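Local atomic coordinates of iron binding protein FbpA (Mannheimia haemolytica, PDB entry 1Q35), a protein that probably binds ferric iron in the periplasm and hands it on for bacterial uptake, as a member of the solute-binding protein family. Residues D59-M64 with K299-A304. Numbering follows the deposited sequence.
Sequences DISRVM and KNYEAA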
loop_
_atom_site.group_PDB
_atom_site.type_symbol
_atom_site.label_atom_id
_atom_site.label_comp_id
_atom_site.label_asym_id
_atom_site.label_seq_id
_atom_site.Cartn_x
_atom_site.Cartn_y
_atom_site.Cartn_z
ATOM N N ASP A 59 -0.701 3.922 2.828
ATOM C CA ASP A 59 -1.958 3.305 3.236
ATOM C C ASP A 59 -3.020 4.388 3.446
ATOM O O ASP A 59 -2.764 5.389 4.117
ATOM C CB ASP A 59 -1.702 2.497 4.513
ATOM C CG ASP A 59 -2.966 2.050 5.204
ATOM O OD1 ASP A 59 -3.904 1.565 4.521
ATOM O OD2 ASP A 59 -3.089 2.148 6.445
ATOM N N ILE A 60 -4.205 4.186 2.878
ATOM C CA ILE A 60 -5.316 5.117 3.074
ATOM C C ILE A 60 -5.691 5.242 4.543
ATOM O O ILE A 60 -6.072 6.323 4.989
ATOM C CB ILE A 60 -6.554 4.708 2.236
ATOM C CG1 ILE A 60 -7.675 5.745 2.382
ATOM C CG2 ILE A 60 -7.082 3.325 2.638
ATOM C CD1 ILE A 60 -7.352 7.102 1.803
ATOM N N SER A 61 -5.589 4.162 5.309
ATOM C CA SER A 61 -5.983 4.241 6.705
ATOM C C SER A 61 -5.059 5.160 7.507
ATOM O O SER A 61 -5.530 5.897 8.369
ATOM C CB SER A 61 -6.099 2.855 7.320
ATOM O OG SER A 61 -7.107 2.119 6.647
ATOM N N ARG A 62 -3.760 5.151 7.209
ATOM C CA ARG A 62 -2.830 6.102 7.824
ATOM C C ARG A 62 -3.151 7.535 7.408
ATOM O O ARG A 62 -3.110 8.456 8.231
ATOM C CB ARG A 62 -1.381 5.779 7.457
ATOM C CG ARG A 62 -0.342 6.700 8.103
ATOM C CD ARG A 62 -0.165 6.502 9.598
ATOM N NE ARG A 62 0.685 5.356 9.896
ATOM C CZ ARG A 62 0.916 4.882 11.116
ATOM N NH1 ARG A 62 1.707 3.829 11.269
ATOM N NH2 ARG A 62 0.374 5.450 12.187
ATOM N N VAL A 63 -3.456 7.731 6.131
ATOM C CA VAL A 63 -3.853 9.042 5.631
ATOM C C VAL A 63 -5.028 9.586 6.431
ATOM O O VAL A 63 -5.003 10.738 6.873
ATOM C CB VAL A 63 -4.246 8.983 4.140
ATOM C CG1 VAL A 63 -4.973 10.245 3.712
ATOM C CG2 VAL A 63 -3.017 8.768 3.273
ATOM N N MET A 64 -6.053 8.767 6.626
ATOM C CA MET A 64 -7.249 9.225 7.326
ATOM C C MET A 64 -7.000 9.390 8.822
ATOM O O MET A 64 -7.591 10.266 9.438
ATOM C CB MET A 64 -8.440 8.301 7.056
ATOM C CG MET A 64 -8.892 8.288 5.608
ATOM S SD MET A 64 -9.091 9.931 4.874
ATOM C CE MET A 64 -10.292 10.656 5.968
ATOM N N LYS A 299 -12.477 3.735 7.254
ATOM C CA LYS A 299 -13.557 3.775 8.241
ATOM C C LYS A 299 -13.602 2.519 9.103
ATOM O O LYS A 299 -14.007 2.562 10.262
ATOM C CB LYS A 299 -14.884 3.927 7.473
ATOM C CG LYS A 299 -16.187 3.860 8.245
ATOM C CD LYS A 299 -17.361 4.093 7.278
ATOM C CE LYS A 299 -17.648 2.895 6.345
ATOM N NZ LYS A 299 -18.699 3.212 5.316
ATOM N N ASN A 300 -13.184 1.399 8.524
ATOM C CA ASN A 300 -13.258 0.097 9.179
ATOM C C ASN A 300 -11.933 -0.391 9.759
ATOM O O ASN A 300 -11.863 -1.513 10.264
ATOM C CB ASN A 300 -13.787 -0.944 8.188
ATOM C CG ASN A 300 -15.205 -0.670 7.780
ATOM O OD1 ASN A 300 -16.116 -0.714 8.599
ATOM N ND2 ASN A 300 -15.403 -0.358 6.512
ATOM N N TYR A 301 -10.891 0.433 9.702
ATOM C CA TYR A 301 -9.569 0.021 10.171
ATOM C C TYR A 301 -9.556 -0.385 11.649
ATOM O O TYR A 301 -9.011 -1.422 12.007
ATOM C CB TYR A 301 -8.542 1.128 9.927
ATOM C CG TYR A 301 -7.111 0.671 10.123
ATOM C CD1 TYR A 301 -6.369 0.175 9.051
ATOM C CD2 TYR A 301 -6.503 0.723 11.373
ATOM C CE1 TYR A 301 -5.060 -0.242 9.208
ATOM C CE2 TYR A 301 -5.183 0.287 11.547
ATOM C CZ TYR A 301 -4.476 -0.190 10.457
ATOM O OH TYR A 301 -3.176 -0.624 10.617
ATOM N N GLU A 302 -10.158 0.435 12.504
ATOM C CA GLU A 302 -10.189 0.172 13.940
ATOM C C GLU A 302 -10.864 -1.163 14.244
ATOM O O GLU A 302 -10.359 -1.959 15.037
ATOM C CB GLU A 302 -10.909 1.323 14.654
ATOM C CG GLU A 302 -11.108 1.162 16.151
ATOM C CD GLU A 302 -11.729 2.396 16.777
ATOM O OE1 GLU A 302 -11.083 3.013 17.653
ATOM O OE2 GLU A 302 -12.862 2.754 16.386
ATOM N N ALA A 303 -12.000 -1.409 13.605
ATOM C CA ALA A 303 -12.727 -2.656 13.795
ATOM C C ALA A 303 -11.905 -3.856 13.317
ATOM O O ALA A 303 -11.908 -4.908 13.950
ATOM C CB ALA A 303 -14.061 -2.608 13.072
ATOM N N ALA A 304 -11.192 -3.695 12.207
ATOM C CA ALA A 304 -10.362 -4.764 11.656
ATOM C C ALA A 304 -9.200 -5.087 12.592
ATOM O O ALA A 304 -8.893 -6.251 12.819
ATOM C CB ALA A 304 -9.841 -4.379 10.281
#
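S61, in the first turn of helix 60-68, meets the ring of Y301, the first residue of helix 301-311. The touch is closest at CD1, on the CB side of the ring: Y301 CD1 lies 3.2 Å from S61 CB and 3.2 Å from S61 OG. The Y301 ring is carried across by a chi1 of -168°, which sets CG anti to the backbone N and brings CD1 up to S61. D59 lies further along the ring, its OD2 4.2 Å from Y301 CE1, the carboxylate and ring planes turned 42° apart. As N-cap, D59 accepts from S61 N through OD1 (3.2 Å) and from R62 N through OD2 (3.2 Å), both donors coming from above the carboxylate plane. The S61 hydroxyl is hydrogen-bonded to S145 OG. S145 belongs to helix 141-168, which also packs on Y301 through S141 and V144 and carries Y142, an Fe(3+) ligand of this protein, with no iron bound here. Y301 thus meets S61 and D59 by van der Waals contact alone, while the buried D59 OD1, close to the iron site, is gripped by three partners, S61 N, S145 OG and N230 ND2, none of them across the contact.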